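Local atomic coordinates of envelopment polyprotein (Bovine Schmallenberg virus BH80/Germany/2011, PDB entry 7A56), a protein that probably drives fusion of the viral envelope with a host-cell membrane during entry, as a class II fusion glycoprotein captured here as a postfusion trimer. Residues S73-H78 / F345-Y350; E133-K138 / C167-D172; S391-Y396 / L417-V422. One frame throughout, in Å; residues are numbered along the deposited sequence.

Interaction 1: residues S73-H78 / F345-Y350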
loop_
_atom_site.group_PDB
_atom_site.type_symbol
_atom_site.label_atom_id
_atom_site.label_comp_id
_atom_site.label_asym_id
_atom_site.label_seq_id
_atom_site.Cartn_x
_atom_site.Cartn_y
_atom_site.Cartn_z
ATOM N N SER A 73 -1.080 -0.074 44.429
ATOM C CA SER A 73 -0.930 -1.172 43.490
ATOM C C SER A 73 -1.483 -0.728 42.156
ATOM O O SER A 73 -2.308 0.222 42.068
ATOM C CB SER A 73 -1.635 -2.439 43.928
ATOM O OG SER A 73 -2.975 -2.126 44.113
ATOM N N TYR A 74 -1.049 -1.452 41.126
ATOM C CA TYR A 74 -1.522 -1.125 39.765
ATOM C C TYR A 74 -1.862 -2.381 38.977
ATOM O O TYR A 74 -1.482 -3.522 39.315
ATOM C CB TYR A 74 -0.493 -0.315 38.986
ATOM C CG TYR A 74 0.773 -1.045 38.677
ATOM C CD1 TYR A 74 0.849 -1.957 37.620
ATOM C CD2 TYR A 74 1.917 -0.798 39.428
ATOM C CE1 TYR A 74 2.013 -2.635 37.352
ATOM C CE2 TYR A 74 3.094 -1.438 39.159
ATOM C CZ TYR A 74 3.156 -2.349 38.128
ATOM O OH TYR A 74 4.373 -2.965 37.913
ATOM N N ILE A 75 -2.538 -2.121 37.842
ATOM C CA ILE A 75 -2.764 -3.121 36.824
ATOM C C ILE A 75 -2.453 -2.467 35.482
ATOM O O ILE A 75 -2.712 -1.271 35.267
ATOM C CB ILE A 75 -4.203 -3.687 36.863
ATOM C CG1 ILE A 75 -4.349 -4.836 35.848
ATOM C CG2 ILE A 75 -5.256 -2.590 36.658
ATOM C CD1 ILE A 75 -5.529 -5.726 36.116
ATOM N N GLU A 76 -1.791 -3.215 34.638
ATOM C CA GLU A 76 -1.451 -2.744 33.302
ATOM C C GLU A 76 -1.959 -3.753 32.284
ATOM O O GLU A 76 -1.895 -4.955 32.525
ATOM C CB GLU A 76 0.062 -2.574 33.196
ATOM C CG GLU A 76 0.520 -1.895 31.910
ATOM C CD GLU A 76 0.911 -2.906 30.826
ATOM O OE1 GLU A 76 1.625 -2.484 29.899
ATOM O OE2 GLU A 76 0.546 -4.124 30.909
ATOM N N SER A 77 -2.426 -3.277 31.117
ATOM C CA SER A 77 -2.811 -4.211 30.061
ATOM C C SER A 77 -2.838 -3.412 28.756
ATOM O O SER A 77 -2.322 -2.285 28.680
ATOM C CB SER A 77 -4.147 -4.892 30.377
ATOM O OG SER A 77 -4.386 -6.007 29.528
ATOM N N HIS A 78 -3.439 -3.997 27.728
ATOM C CA HIS A 78 -3.509 -3.339 26.421
ATOM C C HIS A 78 -4.739 -3.840 25.686
ATOM O O HIS A 78 -5.242 -4.941 25.961
ATOM C CB HIS A 78 -2.263 -3.615 25.567
ATOM C CG HIS A 78 -1.860 -5.061 25.554
ATOM N ND1 HIS A 78 -0.867 -5.573 26.375
ATOM C CD2 HIS A 78 -2.355 -6.118 24.872
ATOM C CE1 HIS A 78 -0.762 -6.878 26.188
ATOM N NE2 HIS A 78 -1.653 -7.236 25.281
ATOM N N PHE A 345 -5.587 -1.701 46.143
ATOM C CA PHE A 345 -6.692 -2.453 45.577
ATOM C C PHE A 345 -6.195 -3.714 44.883
ATOM O O PHE A 345 -5.011 -3.855 44.576
ATOM C CB PHE A 345 -7.481 -1.567 44.602
ATOM C CG PHE A 345 -8.067 -0.387 45.274
ATOM C CD1 PHE A 345 -9.212 -0.516 46.028
ATOM C CD2 PHE A 345 -7.441 0.826 45.221
ATOM C CE1 PHE A 345 -9.754 0.555 46.677
ATOM C CE2 PHE A 345 -7.980 1.912 45.887
ATOM C CZ PHE A 345 -9.148 1.778 46.594
ATOM N N ASP A 346 -7.129 -4.642 44.675
ATOM C CA ASP A 346 -6.949 -5.746 43.740
ATOM C C ASP A 346 -7.683 -5.415 42.447
ATOM O O ASP A 346 -8.759 -4.812 42.456
ATOM C CB ASP A 346 -7.507 -7.064 44.269
ATOM C CG ASP A 346 -6.736 -7.611 45.491
ATOM O OD1 ASP A 346 -5.557 -7.235 45.747
ATOM O OD2 ASP A 346 -7.348 -8.458 46.181
ATOM N N TYR A 347 -7.115 -5.849 41.340
ATOM C CA TYR A 347 -7.705 -5.577 40.044
ATOM C C TYR A 347 -7.793 -6.854 39.212
ATOM O O TYR A 347 -6.852 -7.656 39.193
ATOM C CB TYR A 347 -6.852 -4.594 39.296
ATOM C CG TYR A 347 -6.406 -3.368 40.030
ATOM C CD1 TYR A 347 -7.179 -2.200 40.011
ATOM C CD2 TYR A 347 -5.144 -3.311 40.628
ATOM C CE1 TYR A 347 -6.729 -1.018 40.626
ATOM C CE2 TYR A 347 -4.713 -2.147 41.285
ATOM C CZ TYR A 347 -5.510 -1.020 41.286
ATOM O OH TYR A 347 -5.060 0.122 41.864
ATOM N N ASN A 348 -8.889 -7.041 38.487
ATOM C CA ASN A 348 -8.848 -8.118 37.515
ATOM C C ASN A 348 -9.634 -7.772 36.244
ATOM O O ASN A 348 -10.710 -7.180 36.297
ATOM C CB ASN A 348 -9.391 -9.410 38.094
ATOM C CG ASN A 348 -10.868 -9.355 38.314
ATOM O OD1 ASN A 348 -11.328 -8.738 39.271
ATOM N ND2 ASN A 348 -11.638 -9.974 37.416
ATOM N N ALA A 349 -9.155 -8.280 35.127
ATOM C CA ALA A 349 -9.835 -8.060 33.849
ATOM C C ALA A 349 -11.116 -8.882 33.767
ATOM O O ALA A 349 -11.237 -9.952 34.381
ATOM C CB ALA A 349 -8.898 -8.433 32.699
ATOM N N TYR A 350 -12.067 -8.402 32.956
ATOM C CA TYR A 350 -13.261 -9.181 32.660
ATOM C C TYR A 350 -13.802 -8.765 31.295
ATOM O O TYR A 350 -13.433 -7.712 30.738
ATOM C CB TYR A 350 -14.361 -9.031 33.741
ATOM C CG TYR A 350 -15.048 -7.689 33.695
ATOM C CD1 TYR A 350 -14.517 -6.576 34.438
ATOM C CD2 TYR A 350 -16.195 -7.506 32.905
ATOM C CE1 TYR A 350 -15.131 -5.332 34.367
ATOM C CE2 TYR A 350 -16.811 -6.289 32.812
ATOM C CZ TYR A 350 -16.277 -5.200 33.520
ATOM O OH TYR A 350 -16.908 -3.990 33.396
#

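Interaction 2: residues E133-K138 / C167-D172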
loop_
_atom_site.group_PDB
_atom_site.type_symbol
_atom_site.label_atom_id
_atom_site.label_comp_id
_atom_site.label_asym_id
_atom_site.label_seq_id
_atom_site.Cartn_x
_atom_site.Cartn_y
_atom_site.Cartn_z
ATOM N N GLU A 133 -12.800 23.876 -46.267
ATOM C CA GLU A 133 -12.066 23.291 -47.384
ATOM C C GLU A 133 -11.480 24.404 -48.225
ATOM O O GLU A 133 -12.003 25.514 -48.238
ATOM C CB GLU A 133 -12.924 22.351 -48.263
ATOM C CG GLU A 133 -14.010 22.949 -49.051
ATOM C CD GLU A 133 -14.726 21.884 -49.899
ATOM O OE1 GLU A 133 -15.565 21.162 -49.326
ATOM O OE2 GLU A 133 -14.440 21.745 -51.113
ATOM N N VAL A 134 -10.385 24.088 -48.926
ATOM C CA VAL A 134 -9.759 24.985 -49.885
ATOM C C VAL A 134 -9.547 24.248 -51.214
ATOM O O VAL A 134 -9.213 23.053 -51.255
ATOM C CB VAL A 134 -8.435 25.585 -49.349
ATOM C CG1 VAL A 134 -8.645 26.219 -47.973
ATOM C CG2 VAL A 134 -7.356 24.547 -49.275
ATOM N N CYS A 135 -9.771 24.990 -52.297
ATOM C CA CYS A 135 -9.785 24.447 -53.654
ATOM C C CYS A 135 -8.390 24.033 -54.108
ATOM O O CYS A 135 -8.204 22.926 -54.645
ATOM C CB CYS A 135 -10.365 25.505 -54.587
ATOM S SG CYS A 135 -10.112 25.180 -56.375
ATOM N N THR A 136 -7.389 24.867 -53.808
ATOM C CA THR A 136 -6.016 24.657 -54.231
ATOM C C THR A 136 -5.039 24.830 -53.069
ATOM O O THR A 136 -5.363 25.395 -52.019
ATOM C CB THR A 136 -5.634 25.625 -55.366
ATOM O OG1 THR A 136 -4.425 25.153 -55.936
ATOM C CG2 THR A 136 -5.379 26.995 -54.785
ATOM N N GLY A 137 -3.831 24.306 -53.249
ATOM C CA GLY A 137 -2.828 24.371 -52.206
ATOM C C GLY A 137 -2.882 23.165 -51.303
ATOM O O GLY A 137 -3.778 22.320 -51.377
ATOM N N LYS A 138 -1.896 23.083 -50.416
ATOM C CA LYS A 138 -1.832 21.974 -49.488
ATOM C C LYS A 138 -2.465 22.373 -48.153
ATOM O O LYS A 138 -2.808 23.537 -47.919
ATOM C CB LYS A 138 -0.380 21.515 -49.306
ATOM C CG LYS A 138 0.437 22.490 -48.531
ATOM C CD LYS A 138 1.839 22.650 -49.087
ATOM C CE LYS A 138 2.634 21.379 -49.016
ATOM N NZ LYS A 138 3.218 21.130 -47.650
ATOM N N CYS A 167 -14.228 25.286 -58.678
ATOM C CA CYS A 167 -12.901 24.699 -58.558
ATOM C C CYS A 167 -12.656 23.690 -59.676
ATOM O O CYS A 167 -13.496 22.834 -59.942
ATOM C CB CYS A 167 -12.764 24.037 -57.173
ATOM S SG CYS A 167 -11.111 23.426 -56.784
ATOM N N LEU A 168 -11.491 23.762 -60.311
ATOM C CA LEU A 168 -11.125 22.773 -61.321
ATOM C C LEU A 168 -9.823 22.053 -60.991
ATOM O O LEU A 168 -9.227 21.426 -61.887
ATOM C CB LEU A 168 -11.001 23.459 -62.693
ATOM C CG LEU A 168 -12.221 24.251 -63.129
ATOM C CD1 LEU A 168 -11.854 25.166 -64.287
ATOM C CD2 LEU A 168 -13.253 23.253 -63.590
ATOM N N ALA A 169 -9.340 22.172 -59.752
ATOM C CA ALA A 169 -8.090 21.561 -59.336
ATOM C C ALA A 169 -8.222 20.037 -59.252
ATOM O O ALA A 169 -9.308 19.476 -59.019
ATOM C CB ALA A 169 -7.652 22.143 -57.978
ATOM N N ILE A 170 -7.111 19.361 -59.511
ATOM C CA ILE A 170 -7.064 17.903 -59.579
ATOM C C ILE A 170 -5.965 17.462 -58.638
ATOM O O ILE A 170 -4.827 17.936 -58.759
ATOM C CB ILE A 170 -6.768 17.377 -61.003
ATOM C CG1 ILE A 170 -7.796 17.907 -61.994
ATOM C CG2 ILE A 170 -6.698 15.835 -60.967
ATOM C CD1 ILE A 170 -9.212 17.452 -61.769
ATOM N N ASN A 171 -6.294 16.563 -57.719
ATOM C CA ASN A 171 -5.312 16.032 -56.784
ATOM C C ASN A 171 -4.618 17.173 -56.023
ATOM O O ASN A 171 -3.388 17.223 -55.895
ATOM C CB ASN A 171 -4.324 15.112 -57.527
ATOM C CG ASN A 171 -4.868 13.694 -57.653
ATOM O OD1 ASN A 171 -5.572 13.217 -56.745
ATOM N ND2 ASN A 171 -4.616 13.035 -58.764
ATOM N N ASP A 172 -5.443 18.098 -55.505
ATOM C CA ASP A 172 -4.961 19.353 -54.940
ATOM C C ASP A 172 -5.987 19.832 -53.911
ATOM O O ASP A 172 -7.092 19.288 -53.801
ATOM C CB ASP A 172 -4.703 20.372 -56.077
ATOM C CG ASP A 172 -3.960 21.657 -55.622
ATOM O OD1 ASP A 172 -3.260 21.761 -54.558
ATOM O OD2 ASP A 172 -4.071 22.631 -56.356
#

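Interaction 3: residues S391-Y396 / L417-V422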
loop_
_atom_site.group_PDB
_atom_site.type_symbol
_atom_site.label_atom_id
_atom_site.label_comp_id
_atom_site.label_asym_id
_atom_site.label_seq_id
_atom_site.Cartn_x
_atom_site.Cartn_y
_atom_site.Cartn_z
ATOM N N SER A 391 -18.749 -15.405 6.266
ATOM C CA SER A 391 -19.727 -15.803 5.262
ATOM C C SER A 391 -19.213 -17.035 4.530
ATOM O O SER A 391 -18.016 -17.349 4.564
ATOM C CB SER A 391 -20.021 -14.662 4.260
ATOM O OG SER A 391 -20.836 -15.058 3.144
ATOM N N ASN A 392 -20.146 -17.750 3.888
ATOM C CA ASN A 392 -19.728 -18.752 2.916
ATOM C C ASN A 392 -19.145 -18.089 1.673
ATOM O O ASN A 392 -18.329 -18.694 0.976
ATOM C CB ASN A 392 -20.886 -19.686 2.546
ATOM C CG ASN A 392 -22.094 -18.945 1.991
ATOM O OD1 ASN A 392 -22.445 -17.864 2.452
ATOM N ND2 ASN A 392 -22.724 -19.522 0.992
ATOM N N CYS A 393 -19.510 -16.844 1.410
ATOM C CA CYS A 393 -18.864 -16.092 0.357
ATOM C C CYS A 393 -17.615 -15.409 0.888
ATOM O O CYS A 393 -17.343 -15.401 2.095
ATOM C CB CYS A 393 -19.838 -15.071 -0.228
ATOM S SG CYS A 393 -21.361 -15.835 -0.791
ATOM N N ASP A 394 -16.838 -14.844 -0.036
ATOM C CA ASP A 394 -15.732 -13.985 0.369
ATOM C C ASP A 394 -16.267 -12.631 0.831
ATOM O O ASP A 394 -17.296 -12.162 0.352
ATOM C CB ASP A 394 -14.764 -13.803 -0.788
ATOM C CG ASP A 394 -13.981 -15.051 -1.077
ATOM O OD1 ASP A 394 -13.374 -15.605 -0.137
ATOM O OD2 ASP A 394 -13.954 -15.475 -2.244
ATOM N N THR A 395 -15.569 -12.004 1.782
ATOM C CA THR A 395 -16.005 -10.733 2.365
ATOM C C THR A 395 -14.959 -9.663 2.089
ATOM O O THR A 395 -13.821 -9.953 1.735
ATOM C CB THR A 395 -16.251 -10.835 3.886
ATOM O OG1 THR A 395 -15.014 -11.123 4.546
ATOM C CG2 THR A 395 -17.191 -11.964 4.188
ATOM N N TYR A 396 -15.353 -8.415 2.267
ATOM C CA TYR A 396 -14.461 -7.283 2.052
ATOM C C TYR A 396 -14.164 -6.554 3.360
ATOM O O TYR A 396 -13.492 -5.514 3.356
ATOM C CB TYR A 396 -15.061 -6.327 1.006
ATOM C CG TYR A 396 -14.926 -6.850 -0.423
ATOM C CD1 TYR A 396 -15.884 -7.725 -0.972
ATOM C CD2 TYR A 396 -13.874 -6.445 -1.247
ATOM C CE1 TYR A 396 -15.768 -8.195 -2.248
ATOM C CE2 TYR A 396 -13.769 -6.898 -2.555
ATOM C CZ TYR A 396 -14.718 -7.773 -3.046
ATOM O OH TYR A 396 -14.641 -8.259 -4.310
ATOM N N LEU A 417 -20.308 -18.533 -8.633
ATOM C CA LEU A 417 -21.485 -18.799 -9.462
ATOM C C LEU A 417 -22.323 -19.949 -8.900
ATOM O O LEU A 417 -23.559 -19.951 -9.028
ATOM C CB LEU A 417 -21.048 -19.084 -10.897
ATOM C CG LEU A 417 -22.207 -19.302 -11.873
ATOM C CD1 LEU A 417 -23.148 -18.105 -11.830
ATOM C CD2 LEU A 417 -21.746 -19.595 -13.311
ATOM N N ALA A 418 -21.671 -20.909 -8.239
ATOM C CA ALA A 418 -22.344 -22.019 -7.563
ATOM C C ALA A 418 -22.706 -21.626 -6.130
ATOM O O ALA A 418 -22.171 -22.155 -5.150
ATOM C CB ALA A 418 -21.458 -23.256 -7.577
ATOM N N THR A 419 -23.637 -20.675 -6.016
ATOM C CA THR A 419 -24.132 -20.221 -4.713
ATOM C C THR A 419 -25.643 -20.075 -4.799
ATOM O O THR A 419 -26.155 -19.368 -5.676
ATOM C CB THR A 419 -23.474 -18.895 -4.272
ATOM O OG1 THR A 419 -22.141 -19.146 -3.802
ATOM C CG2 THR A 419 -24.278 -18.220 -3.162
ATOM N N GLU A 420 -26.354 -20.766 -3.908
ATOM C CA GLU A 420 -27.802 -20.674 -3.862
ATOM C C GLU A 420 -28.326 -20.123 -2.551
ATOM O O GLU A 420 -29.488 -19.704 -2.499
ATOM C CB GLU A 420 -28.451 -22.046 -4.126
ATOM C CG GLU A 420 -27.783 -23.236 -3.434
ATOM C CD GLU A 420 -28.077 -24.563 -4.145
ATOM O OE1 GLU A 420 -29.212 -24.743 -4.664
ATOM O OE2 GLU A 420 -27.161 -25.418 -4.199
ATOM N N THR A 421 -27.517 -20.111 -1.501
ATOM C CA THR A 421 -27.878 -19.475 -0.244
ATOM C C THR A 421 -26.660 -18.709 0.240
ATOM O O THR A 421 -25.551 -19.253 0.262
ATOM C CB THR A 421 -28.312 -20.494 0.818
ATOM O OG1 THR A 421 -29.334 -21.350 0.293
ATOM C CG2 THR A 421 -28.842 -19.779 2.046
ATOM N N VAL A 422 -26.862 -17.457 0.617
ATOM C CA VAL A 422 -25.824 -16.674 1.263
ATOM C C VAL A 422 -26.009 -16.812 2.765
ATOM O O VAL A 422 -27.103 -16.564 3.283
ATOM C CB VAL A 422 -25.887 -15.200 0.840
ATOM C CG1 VAL A 422 -24.938 -14.401 1.687
ATOM C CG2 VAL A 422 -25.583 -15.044 -0.645
#

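Interaction 1: residues S73-H78 / F345-Y350
Where S73 and I75 meet Y347, strands 73-78 and 346-350 run almost parallel, with their axes 14° apart in direction and 7.2 Å apart at closest approach. They belong to different sheets and pack face to face, as in a beta-sandwich. Strand 73-78 pairs with strand 335-343, and strand 346-350 pairs with strand 86-92. The Y347 ring fills much of the interface. Its CG lies anti to the carbonyl carbon (chi1 -48°), which carries the ring back toward S73. I75 covers one face of that ring. Its CG2 sits 4.1 Å from the ring centroid in a CH-pi contact. The I75 and Y347 side chains run past each other in opposite directions, and the CG1 branch brings I75 CD1 to 3.6 Å from Y347 CB. I89 of strand 86-92 touches both side chains. At the start of the contact S73 OG lies 2.7 Å from F345 O, although G343 O competes for its single proton. Y347 OH takes a bond from L342 N and in turn donates to S73 O over 2.8 Å, from above the carbonyl plane, 50° out of it.

Interaction 2: residues E133-K138 / C167-D172
C135 and C167 are joined by a disulfide, with SG 2.1 Å from SG and a near right-angled chi3 of 88°. Next to this covalent link, D172 reaches across to T136 and G137 and uses both carboxylate oxygens. T136 OG1 donates to D172 OD2 over 2.6 Å. It meets OD2 on the syn side, 28° out of the carboxylate plane. The two side chains lie side by side and point the same way. G137 N gives D172 OD1 a weak bond of 2.9 Å, bent to 130° at the hydrogen. D172 CG is anti to the backbone N (chi1 -170°), and this extends the carboxylate toward the loop at T136 and G137. Between the disulfide and the carboxylate, A169 CB packs 3.5 Å from C135 O.

Further out, S158 holds both sides. Its OG bonds to C135 O, and its backbone pairs with that of D172. V134 pairs with C174, whose sulfur is linked to C139 just past the first segment. N171 ND2 bonds to W160 O of the third subunit. This cysteine-rich surface region lies at the far end of the elongated chain, probably the tip that carries the fusion loops in class II fusion proteins. One covalent bond fixes the two loops at C135 and C167, while the carboxylate, with a donor on each oxygen, is probably ionised and holds the loop at T136 and G137 in place.

Interaction 3: residues S391-Y396 / L417-V422
In the C-terminal part, where two four-stranded antiparallel sheets probably form domain III of this class II fusion protein, an ST turn at S391-C393 ends strand 385-391. The turn faces the loop into strand 422-426, that strand's antiparallel partner. S391 OG accepts from C393 N over 2.8 Å and also bonds to S423 O. It thus shapes the turn and ties it to the neighbouring strand at once. N392, in the middle of the turn, makes the main polar contact with segment 417-422. Its CG sits between the backbone N and the carbonyl carbon (chi1 57°), and the amide extends over T421 and V422. N392 ND2 donates to T421 O over 2.9 Å. The donor lies in the carbonyl plane of T421, and the N-H...O angle is 144°. The other end of the same amide, N392 OD1, accepts from S423 N. OD1 passes close to the V422 backbone on the way, 3.7 Å from V422 C.

Beside the amide, C393 SG approaches V422 CG2 at 4.3 Å and T419 CG2 at 4.5 Å. The sulfur is bonded to C415, at the start of the same loop, and V422 packs on C415 and L413 as well. Past the turn the chain changes sheets, because D394 pairs with N414. D394 OD1 also bonds to S114 of the second subunit. The N392 side chain therefore uses its donor and its acceptor as a backbone peptide would. It satisfies T421 O and S423 N on either side of V422, where the turn has ended regular strand pairing, and the C393-C415 disulfide secures the loop covalently.

How the interactions relate
From the N terminus, segment 73-78 opens interaction 1, which closes only at 345-350, 267 residues later. Interaction 2 opens and closes within that span, joining the end of strand 98-134 to the loop before strand 172-183. Interaction 3 follows in series and closes a short loop at 417-422. No pair crosses. Interaction 1 packs two sheets near one end of the elongated chain. Interaction 2 lies on the opposite side of the chain's centre, with their centres about 96 Å apart. Interaction 3 joins the turn after strand 385-391 to the loop that leads into strand 422-426, and its centre is about 43 Å from that of interaction 1. Residues of all three contacts also meet other subunits of the trimer.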